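Side-chain contacts in putative dioxygenase (1H-3-hydroxy-4-oxoquinaldine 2,4-dioxygenase) (Mycobacteroides abscessus subsp. abscessus, PDB 6RA3), which cleaves the ring of the Pseudomonas quinolone signal PQS with dioxygen, forming N-octanoylanthranilate and carbon monoxide in a quorum-signal degradation pathway: residues I12-Q17 / I79-A84; G40-L45 / T51-W56; A134-Q139 / V186-Y191. One frame throughout, in Å; residues are numbered along the deposited sequence.

Overall arrangement
All three contacts are largely buried; contact 3 alone has an exposed member, H136. Contacts 1 and 2 share the central sheet: strands 10-17 and 51-54 are neighbours in it, helix 71-84 lies against one face and helix 42-48 against the other. They touch through the salt bridge between D15 and R53. Contact 1 is purely apolar; contact 2 sets leucines against a threonine and the flat face of a buried, salt-bridged arginine. Contact 3, with its centre about 27 Å from that of contact 2, belongs to the helices between strands 116-120 and 209-214. It pairs helix with helix, adding a histidine-carboxylate bond to an apolar core.

Contact 1: residues I12-Q17 / I79-A84; sequences IAFDDQ and IGLLDA
In the packing of helix 71-84 on the central sheet, L81 faces strand 10-17 and places its two methyl groups against I12 and F14. CD1 meets the aromatic ring obliquely, 3.8 Å from F14 CD1, and is almost as near to CE1. The other methyl of the fork lies nearer the base of the phenylalanine, with L81 CD2 3.8 Å from F14 CB. That methyl also meets the branch methyl of I12, CG2 lying 4.0 Å from L81 CD2, whereas the longer arm of I12, ending in CD1, leads away from the helix. The fork of the leucine therefore spans two strand residues that are two apart and point to the same side of the sheet. F14 holds its CG between the backbone N and the carbonyl carbon (chi1 71°), and this turn sets one side of the ring beside L81 CD1.

This is the helix-on-sheet layering of the alpha/beta hydrolase fold, near the edge where strand 3-7 pairs with strand 10-17. K5 and V7 of that outermost strand and V54 of strand 51-54 also touch L81, so one leucine covers three adjacent strands. The intervening strand residues A13 and D15 project to the other face of the sheet. There Q17 NE2 donates to D15 OD1 (3.1 Å) from above the carboxylate plane. The packing lies away from the probable catalytic H246 and substrate-binding H97.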
loop_
_atom_site.group_PDB
_atom_site.type_symbol
_atom_site.label_atom_id
_atom_site.label_comp_id
_atom_site.label_asym_id
_atom_site.label_seq_id
_atom_site.Cartn_x
_atom_site.Cartn_y
_atom_site.Cartn_z
ATOM N N ILE A 12 1.453 -2.730 -14.572
ATOM C CA ILE A 12 2.557 -3.537 -14.046
ATOM C C ILE A 12 2.974 -2.957 -12.702
ATOM O O ILE A 12 3.545 -1.865 -12.651
ATOM C CB ILE A 12 3.753 -3.550 -15.021
ATOM C CG1 ILE A 12 3.298 -4.023 -16.405
ATOM C CG2 ILE A 12 4.910 -4.399 -14.463
ATOM C CD1 ILE A 12 2.709 -5.469 -16.411
ATOM N N ALA A 13 2.749 -3.701 -11.634
ATOM C CA ALA A 13 3.226 -3.323 -10.321
ATOM C C ALA A 13 4.675 -3.739 -10.135
ATOM O O ALA A 13 5.126 -4.769 -10.645
ATOM C CB ALA A 13 2.401 -3.976 -9.238
ATOM N N PHE A 14 5.392 -2.946 -9.358
ATOM C CA PHE A 14 6.818 -3.179 -9.132
ATOM C C PHE A 14 7.278 -2.380 -7.915
ATOM O O PHE A 14 6.543 -1.544 -7.369
ATOM C CB PHE A 14 7.602 -2.803 -10.381
ATOM C CG PHE A 14 7.664 -1.326 -10.650
ATOM C CD1 PHE A 14 6.634 -0.692 -11.315
ATOM C CD2 PHE A 14 8.761 -0.569 -10.229
ATOM C CE1 PHE A 14 6.665 0.676 -11.546
ATOM C CE2 PHE A 14 8.803 0.796 -10.461
ATOM C CZ PHE A 14 7.763 1.416 -11.147
ATOM N N ASP A 15 8.492 -2.679 -7.466
ATOM C CA ASP A 15 9.245 -1.731 -6.652
ATOM C C ASP A 15 10.716 -1.785 -7.047
ATOM O O ASP A 15 11.190 -2.727 -7.690
ATOM C CB ASP A 15 9.012 -1.949 -5.151
ATOM C CG ASP A 15 9.676 -3.190 -4.592
ATOM O OD1 ASP A 15 9.624 -3.332 -3.348
ATOM O OD2 ASP A 15 10.251 -4.003 -5.356
ATOM N N ASP A 16 11.413 -0.716 -6.693
ATOM C CA ASP A 16 12.747 -0.402 -7.193
ATOM C C ASP A 16 13.551 0.087 -5.995
ATOM O O ASP A 16 13.220 1.127 -5.429
ATOM C CB ASP A 16 12.632 0.657 -8.287
ATOM C CG ASP A 16 13.954 1.253 -8.685
ATOM O OD1 ASP A 16 14.988 0.632 -8.350
ATOM O OD2 ASP A 16 13.943 2.343 -9.337
ATOM N N GLN A 17 14.580 -0.668 -5.594
ATOM C CA GLN A 17 15.341 -0.424 -4.371
ATOM C C GLN A 17 16.829 -0.624 -4.653
ATOM O O GLN A 17 17.201 -1.575 -5.349
ATOM C CB GLN A 17 14.899 -1.367 -3.236
ATOM C CG GLN A 17 13.436 -1.234 -2.836
ATOM C CD GLN A 17 13.125 -1.872 -1.511
ATOM O OE1 GLN A 17 13.830 -1.674 -0.514
ATOM N NE2 GLN A 17 12.059 -2.636 -1.477
ATOM N N ILE A 79 10.276 -6.249 -19.992
ATOM C CA ILE A 79 11.245 -5.477 -20.760
ATOM C C ILE A 79 10.787 -4.037 -20.909
ATOM O O ILE A 79 11.600 -3.103 -20.852
ATOM C CB ILE A 79 11.485 -6.131 -22.136
ATOM C CG1 ILE A 79 12.143 -7.502 -21.968
ATOM C CG2 ILE A 79 12.325 -5.201 -23.022
ATOM C CD1 ILE A 79 12.278 -8.292 -23.257
ATOM N N GLY A 80 9.498 -3.824 -21.159
ATOM C CA GLY A 80 9.025 -2.461 -21.331
ATOM C C GLY A 80 9.174 -1.656 -20.053
ATOM O O GLY A 80 9.493 -0.461 -20.090
ATOM N N LEU A 81 8.950 -2.306 -18.910
ATOM C CA LEU A 81 9.129 -1.653 -17.615
ATOM C C LEU A 81 10.590 -1.269 -17.395
ATOM O O LEU A 81 10.890 -0.161 -16.942
ATOM C CB LEU A 81 8.662 -2.576 -16.494
ATOM C CG LEU A 81 8.647 -1.946 -15.102
ATOM C CD1 LEU A 81 7.428 -1.031 -14.967
ATOM C CD2 LEU A 81 8.656 -2.996 -14.053
ATOM N N LEU A 82 11.515 -2.167 -17.722
ATOM C CA LEU A 82 12.931 -1.891 -17.468
ATOM C C LEU A 82 13.458 -0.741 -18.340
ATOM O O LEU A 82 14.218 0.119 -17.855
ATOM C CB LEU A 82 13.728 -3.178 -17.663
ATOM C CG LEU A 82 13.304 -4.251 -16.661
ATOM C CD1 LEU A 82 13.862 -5.684 -16.956
ATOM C CD2 LEU A 82 13.693 -3.896 -15.223
ATOM N N ASP A 83 13.066 -0.703 -19.618
ATOM C CA ASP A 83 13.359 0.443 -20.472
ATOM C C ASP A 83 12.808 1.737 -19.882
ATOM O O ASP A 83 13.471 2.772 -19.933
ATOM C CB ASP A 83 12.780 0.223 -21.865
ATOM C CG ASP A 83 13.459 -0.922 -22.625
ATOM O OD1 ASP A 83 14.454 -1.492 -22.119
ATOM O OD2 ASP A 83 12.970 -1.262 -23.728
ATOM N N ALA A 84 11.587 1.700 -19.328
ATOM C CA ALA A 84 11.012 2.895 -18.723
ATOM C C ALA A 84 11.786 3.308 -17.469
ATOM O O ALA A 84 11.942 4.505 -17.196
ATOM C CB ALA A 84 9.535 2.665 -18.390
#

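Contact 2: residues G40-L45 / T51-W56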
loop_
_atom_site.group_PDB
_atom_site.type_symbol
_atom_site.label_atom_id
_atom_site.label_comp_id
_atom_site.label_asym_id
_atom_site.label_seq_id
_atom_site.Cartn_x
_atom_site.Cartn_y
_atom_site.Cartn_z
ATOM N N GLY A 40 11.799 -12.217 1.407
ATOM C CA GLY A 40 12.871 -12.800 2.196
ATOM C C GLY A 40 14.246 -12.510 1.628
ATOM O O GLY A 40 15.199 -12.299 2.379
ATOM N N MET A 41 14.372 -12.533 0.298
ATOM C CA MET A 41 15.641 -12.297 -0.375
ATOM C C MET A 41 15.948 -10.815 -0.522
ATOM O O MET A 41 17.118 -10.443 -0.672
ATOM C CB MET A 41 15.626 -12.917 -1.781
ATOM C CG MET A 41 15.746 -14.473 -1.850
ATOM S SD MET A 41 15.515 -15.096 -3.529
ATOM C CE MET A 41 16.771 -14.285 -4.472
ATOM N N LEU A 42 14.918 -9.970 -0.510
ATOM C CA LEU A 42 15.090 -8.555 -0.831
ATOM C C LEU A 42 16.159 -7.852 -0.001
ATOM O O LEU A 42 16.955 -7.096 -0.577
ATOM C CB LEU A 42 13.740 -7.864 -0.649
ATOM C CG LEU A 42 13.787 -6.361 -0.885
ATOM C CD1 LEU A 42 14.288 -6.045 -2.276
ATOM C CD2 LEU A 42 12.409 -5.813 -0.673
ATOM N N PRO A 43 16.218 -7.998 1.316
ATOM C CA PRO A 43 17.261 -7.262 2.054
ATOM C C PRO A 43 18.664 -7.568 1.553
ATOM O O PRO A 43 19.513 -6.670 1.498
ATOM C CB PRO A 43 17.063 -7.724 3.499
ATOM C CG PRO A 43 15.763 -8.456 3.533
ATOM C CD PRO A 43 15.462 -8.917 2.180
ATOM N N TYR A 44 18.912 -8.823 1.156
ATOM C CA TYR A 44 20.215 -9.248 0.660
ATOM C C TYR A 44 20.441 -8.771 -0.767
ATOM O O TYR A 44 21.535 -8.323 -1.106
ATOM C CB TYR A 44 20.338 -10.778 0.744
ATOM C CG TYR A 44 20.064 -11.345 2.114
ATOM C CD1 TYR A 44 21.051 -11.385 3.086
ATOM C CD2 TYR A 44 18.818 -11.854 2.438
ATOM C CE1 TYR A 44 20.797 -11.911 4.347
ATOM C CE2 TYR A 44 18.557 -12.376 3.693
ATOM C CZ TYR A 44 19.555 -12.413 4.640
ATOM O OH TYR A 44 19.295 -12.931 5.890
ATOM N N LEU A 45 19.412 -8.818 -1.613
ATOM C CA LEU A 45 19.584 -8.378 -2.998
ATOM C C LEU A 45 19.850 -6.879 -3.068
ATOM O O LEU A 45 20.725 -6.419 -3.824
ATOM C CB LEU A 45 18.342 -8.733 -3.831
ATOM C CG LEU A 45 18.034 -10.225 -4.045
ATOM C CD1 LEU A 45 16.769 -10.404 -4.902
ATOM C CD2 LEU A 45 19.242 -10.943 -4.681
ATOM N N THR A 51 17.775 -3.467 -7.131
ATOM C CA THR A 51 16.848 -4.580 -7.279
ATOM C C THR A 51 15.467 -4.046 -7.649
ATOM O O THR A 51 14.930 -3.171 -6.960
ATOM C CB THR A 51 16.809 -5.368 -5.986
ATOM O OG1 THR A 51 18.106 -5.934 -5.766
ATOM C CG2 THR A 51 15.739 -6.478 -6.034
ATOM N N VAL A 52 14.916 -4.553 -8.752
ATOM C CA VAL A 52 13.581 -4.210 -9.248
ATOM C C VAL A 52 12.754 -5.485 -9.153
ATOM O O VAL A 52 13.050 -6.472 -9.843
ATOM C CB VAL A 52 13.614 -3.683 -10.695
ATOM C CG1 VAL A 52 12.188 -3.526 -11.266
ATOM C CG2 VAL A 52 14.367 -2.393 -10.806
ATOM N N ARG A 53 11.755 -5.492 -8.279
ATOM C CA ARG A 53 10.845 -6.628 -8.169
ATOM C C ARG A 53 9.630 -6.363 -9.051
ATOM O O ARG A 53 9.035 -5.284 -8.981
ATOM C CB ARG A 53 10.422 -6.873 -6.726
ATOM C CG ARG A 53 11.550 -7.160 -5.773
ATOM C CD ARG A 53 11.021 -7.643 -4.449
ATOM N NE ARG A 53 10.353 -6.542 -3.760
ATOM C CZ ARG A 53 9.603 -6.669 -2.674
ATOM N NH1 ARG A 53 9.395 -7.859 -2.123
ATOM N NH2 ARG A 53 9.067 -5.588 -2.132
ATOM N N VAL A 54 9.284 -7.328 -9.908
ATOM C CA VAL A 54 8.301 -7.113 -10.962
ATOM C C VAL A 54 7.137 -8.073 -10.775
ATOM O O VAL A 54 7.327 -9.265 -10.522
ATOM C CB VAL A 54 8.911 -7.291 -12.361
ATOM C CG1 VAL A 54 7.830 -7.193 -13.421
ATOM C CG2 VAL A 54 9.977 -6.266 -12.616
ATOM N N CYS A 55 5.930 -7.541 -10.919
ATOM C CA CYS A 55 4.703 -8.321 -10.902
ATOM C C CYS A 55 4.255 -8.553 -12.338
ATOM O O CYS A 55 4.451 -7.699 -13.197
ATOM C CB CYS A 55 3.594 -7.585 -10.137
ATOM S SG CYS A 55 3.784 -7.441 -8.359
ATOM N N TRP A 56 3.677 -9.731 -12.603
ATOM C CA TRP A 56 3.025 -9.965 -13.887
ATOM C C TRP A 56 1.752 -9.122 -14.011
ATOM O O TRP A 56 1.143 -8.718 -13.016
ATOM C CB TRP A 56 2.660 -11.446 -14.041
ATOM C CG TRP A 56 3.776 -12.385 -13.775
ATOM C CD1 TRP A 56 3.814 -13.376 -12.831
ATOM C CD2 TRP A 56 5.032 -12.425 -14.458
ATOM N NE1 TRP A 56 5.017 -14.032 -12.895
ATOM C CE2 TRP A 56 5.783 -13.461 -13.883
ATOM C CE3 TRP A 56 5.590 -11.683 -15.510
ATOM C CZ2 TRP A 56 7.073 -13.776 -14.319
ATOM C CZ3 TRP A 56 6.872 -11.990 -15.928
ATOM C CH2 TRP A 56 7.587 -13.044 -15.351
#
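L42 and R53 meet with their side chains at about a right angle, one methyl of the leucine resting on the flat face of the guanidinium group. L42 CD2 stands 3.5 Å above that plane, over its centre, and is 3.6 Å from R53 CZ, so it touches the group broadly instead of meeting a single N-H. With CG anti to the backbone N (chi1 177°), L42 reaches from the helix towards the strand. The arginine chain bends at chi3 (-70°), and this bend turns the guanidinium so that a face is presented to the methyl.

The polar rim of the guanidinium is used by other partners: NH2 forms a salt bridge with D15 of the neighbouring strand, and NH1 another with D39, the residue just before segment 40-45. Two carboxylates should thus hold the rotation of the group and balance the charge of this buried arginine, while the leucine covers it from a direction that needs no polar atom.

T51, two residues earlier on the same side of the strand, makes the second half of the contact. Its methyl touches both leucines, with T51 CG2 4.1 Å from L42 CD1 and equally far from L45 CB. The hydroxyl turns towards the end of the helix segment, T51 OG1 lying 3.4 Å from L45 CB, and is hydrogen-bonded to the carbonyl O of Q49 in the connecting turn.

Helix 42-48 thereby packs on the strand that follows it, as in the beta-alpha-beta crossover from strand 24-28 through this helix to the adjacent parallel strand 51-54, a recurring unit of the alpha/beta hydrolase fold.

Contact 3: residues A134-Q139 / V186-Y191; sequences ALHGIQ and VIDEAY
H136 and D188 are joined by a hydrogen bond in which the imidazole ring and the carboxylate stand 90° apart. H136 NE2 donates to D188 OD2 at 3.1 Å, moderately bent at 148°, and arrives from above the carboxylate plane. On the histidine side the oxygen lies at the ring edge, tilted only modestly from the ring plane. D188 sends its CG anti to the backbone N (chi1 -171°), which carries the carboxylate across to the other helix. R192 adds a weak, long ion pair to the same OD2.

A water lies beside this bond, at the edge of the H136 ring. It accepts from Q139 NE2 at 3.1 Å and appears to donate to D188 OD2, although the short separation on that side makes the exact geometry doubtful. Q139 NE2 also gives a bond to L135 O (2.8 Å), tying its amide back to the preceding helical turn.

The two segments belong to helices 129-137 and 177-194, which lie between strands 116-120 and 209-214, where alpha/beta hydrolases commonly carry their cap helices. L135 fills the apolar part of this helix pair. Its CD1 lies 3.3 Å from D188 N, close against the helix backbone, and 3.6 Å from D188 CB. The leucine and I187 cross at about a right angle, L135 CD1 being 3.7 Å from I187 CG2, while L135 CD2 lies against I187 CB. I187 also packs on H97, the likely substrate-binding residue, which places this helix pairing next to the probable substrate site.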
loop_
_atom_site.group_PDB
_atom_site.type_symbol
_atom_site.label_atom_id
_atom_site.label_comp_id
_atom_site.label_asym_id
_atom_site.label_seq_id
_atom_site.Cartn_x
_atom_site.Cartn_y
_atom_site.Cartn_z
ATOM N N ALA A 134 -2.602 -32.185 -13.796
ATOM C CA ALA A 134 -3.035 -31.100 -12.914
ATOM C C ALA A 134 -3.184 -29.783 -13.665
ATOM O O ALA A 134 -4.069 -28.992 -13.337
ATOM C CB ALA A 134 -2.066 -30.925 -11.748
ATOM N N LEU A 135 -2.329 -29.532 -14.665
ATOM C CA LEU A 135 -2.458 -28.341 -15.496
ATOM C C LEU A 135 -3.825 -28.268 -16.168
ATOM O O LEU A 135 -4.289 -27.175 -16.529
ATOM C CB LEU A 135 -1.361 -28.317 -16.560
ATOM C CG LEU A 135 0.104 -28.090 -16.160
ATOM C CD1 LEU A 135 1.021 -28.093 -17.387
ATOM C CD2 LEU A 135 0.290 -26.772 -15.387
ATOM N N HIS A 136 -4.464 -29.419 -16.389
ATOM C CA HIS A 136 -5.809 -29.473 -16.942
ATOM C C HIS A 136 -6.859 -29.377 -15.848
ATOM O O HIS A 136 -7.903 -28.744 -16.039
ATOM C CB HIS A 136 -5.982 -30.768 -17.748
ATOM C CG HIS A 136 -5.134 -30.824 -18.984
ATOM N ND1 HIS A 136 -4.775 -32.010 -19.593
ATOM C CD2 HIS A 136 -4.571 -29.839 -19.720
ATOM C CE1 HIS A 136 -4.029 -31.749 -20.654
ATOM N NE2 HIS A 136 -3.891 -30.439 -20.753
ATOM N N GLY A 137 -6.590 -29.970 -14.686
ATOM C CA GLY A 137 -7.537 -29.890 -13.588
ATOM C C GLY A 137 -7.790 -28.462 -13.136
ATOM O O GLY A 137 -8.904 -28.114 -12.746
ATOM N N ILE A 138 -6.758 -27.615 -13.169
ATOM C CA ILE A 138 -6.962 -26.217 -12.785
ATOM C C ILE A 138 -7.614 -25.394 -13.885
ATOM O O ILE A 138 -8.009 -24.246 -13.628
ATOM C CB ILE A 138 -5.652 -25.538 -12.341
ATOM C CG1 ILE A 138 -4.640 -25.504 -13.482
ATOM C CG2 ILE A 138 -5.133 -26.218 -11.070
ATOM C CD1 ILE A 138 -3.215 -25.149 -13.044
ATOM N N GLN A 139 -7.767 -25.951 -15.090
ATOM C CA GLN A 139 -8.597 -25.347 -16.129
ATOM C C GLN A 139 -10.048 -25.801 -16.067
ATOM O O GLN A 139 -10.831 -25.446 -16.957
ATOM C CB GLN A 139 -8.039 -25.661 -17.515
ATOM C CG GLN A 139 -6.635 -25.174 -17.742
ATOM C CD GLN A 139 -6.135 -25.646 -19.056
ATOM O OE1 GLN A 139 -6.827 -25.515 -20.072
ATOM N NE2 GLN A 139 -4.953 -26.241 -19.057
ATOM N N VAL A 186 -0.816 -21.885 -20.081
ATOM C CA VAL A 186 0.449 -21.319 -20.528
ATOM C C VAL A 186 1.583 -22.300 -20.256
ATOM O O VAL A 186 2.436 -22.532 -21.118
ATOM C CB VAL A 186 0.695 -19.948 -19.860
ATOM C CG1 VAL A 186 2.101 -19.457 -20.138
ATOM C CG2 VAL A 186 -0.307 -18.915 -20.390
ATOM N N ILE A 187 1.609 -22.876 -19.051
ATOM C CA ILE A 187 2.602 -23.893 -18.715
ATOM C C ILE A 187 2.439 -25.116 -19.624
ATOM O O ILE A 187 3.387 -25.551 -20.295
ATOM C CB ILE A 187 2.487 -24.273 -17.230
ATOM C CG1 ILE A 187 2.696 -23.033 -16.327
ATOM C CG2 ILE A 187 3.499 -25.336 -16.873
ATOM C CD1 ILE A 187 2.415 -23.294 -14.848
ATOM N N ASP A 188 1.228 -25.679 -19.673
ATOM C CA ASP A 188 0.994 -26.832 -20.541
ATOM C C ASP A 188 1.514 -26.555 -21.944
ATOM O O ASP A 188 2.240 -27.370 -22.524
ATOM C CB ASP A 188 -0.494 -27.180 -20.547
ATOM C CG ASP A 188 -0.811 -28.488 -21.254
ATOM O OD1 ASP A 188 -0.092 -29.488 -21.051
ATOM O OD2 ASP A 188 -1.833 -28.530 -21.969
ATOM N N GLU A 189 1.237 -25.365 -22.473
ATOM C CA GLU A 189 1.649 -25.051 -23.837
ATOM C C GLU A 189 3.167 -24.911 -23.946
ATOM O O GLU A 189 3.753 -25.259 -24.981
ATOM C CB GLU A 189 0.971 -23.775 -24.321
ATOM C CG GLU A 189 1.352 -23.331 -25.742
ATOM C CD GLU A 189 1.040 -21.865 -26.000
ATOM O OE1 GLU A 189 0.321 -21.251 -25.172
ATOM O OE2 GLU A 189 1.505 -21.325 -27.029
ATOM N N ALA A 190 3.814 -24.362 -22.915
ATOM C CA ALA A 190 5.259 -24.166 -22.971
ATOM C C ALA A 190 5.981 -25.510 -23.107
ATOM O O ALA A 190 6.900 -25.657 -23.920
ATOM C CB ALA A 190 5.722 -23.408 -21.725
ATOM N N TYR A 191 5.548 -26.517 -22.350
ATOM C CA TYR A 191 6.177 -27.833 -22.460
ATOM C C TYR A 191 5.823 -28.539 -23.764
ATOM O O TYR A 191 6.625 -29.343 -24.262
ATOM C CB TYR A 191 5.794 -28.708 -21.279
ATOM C CG TYR A 191 6.539 -28.357 -20.021
ATOM C CD1 TYR A 191 5.999 -27.463 -19.105
ATOM C CD2 TYR A 191 7.784 -28.915 -19.744
ATOM C CE1 TYR A 191 6.676 -27.130 -17.935
ATOM C CE2 TYR A 191 8.473 -28.591 -18.577
ATOM C CZ TYR A 191 7.906 -27.691 -17.676
ATOM O OH TYR A 191 8.552 -27.348 -16.511
HETATM O O HOH W 1 -3.688 -26.932 -21.832
#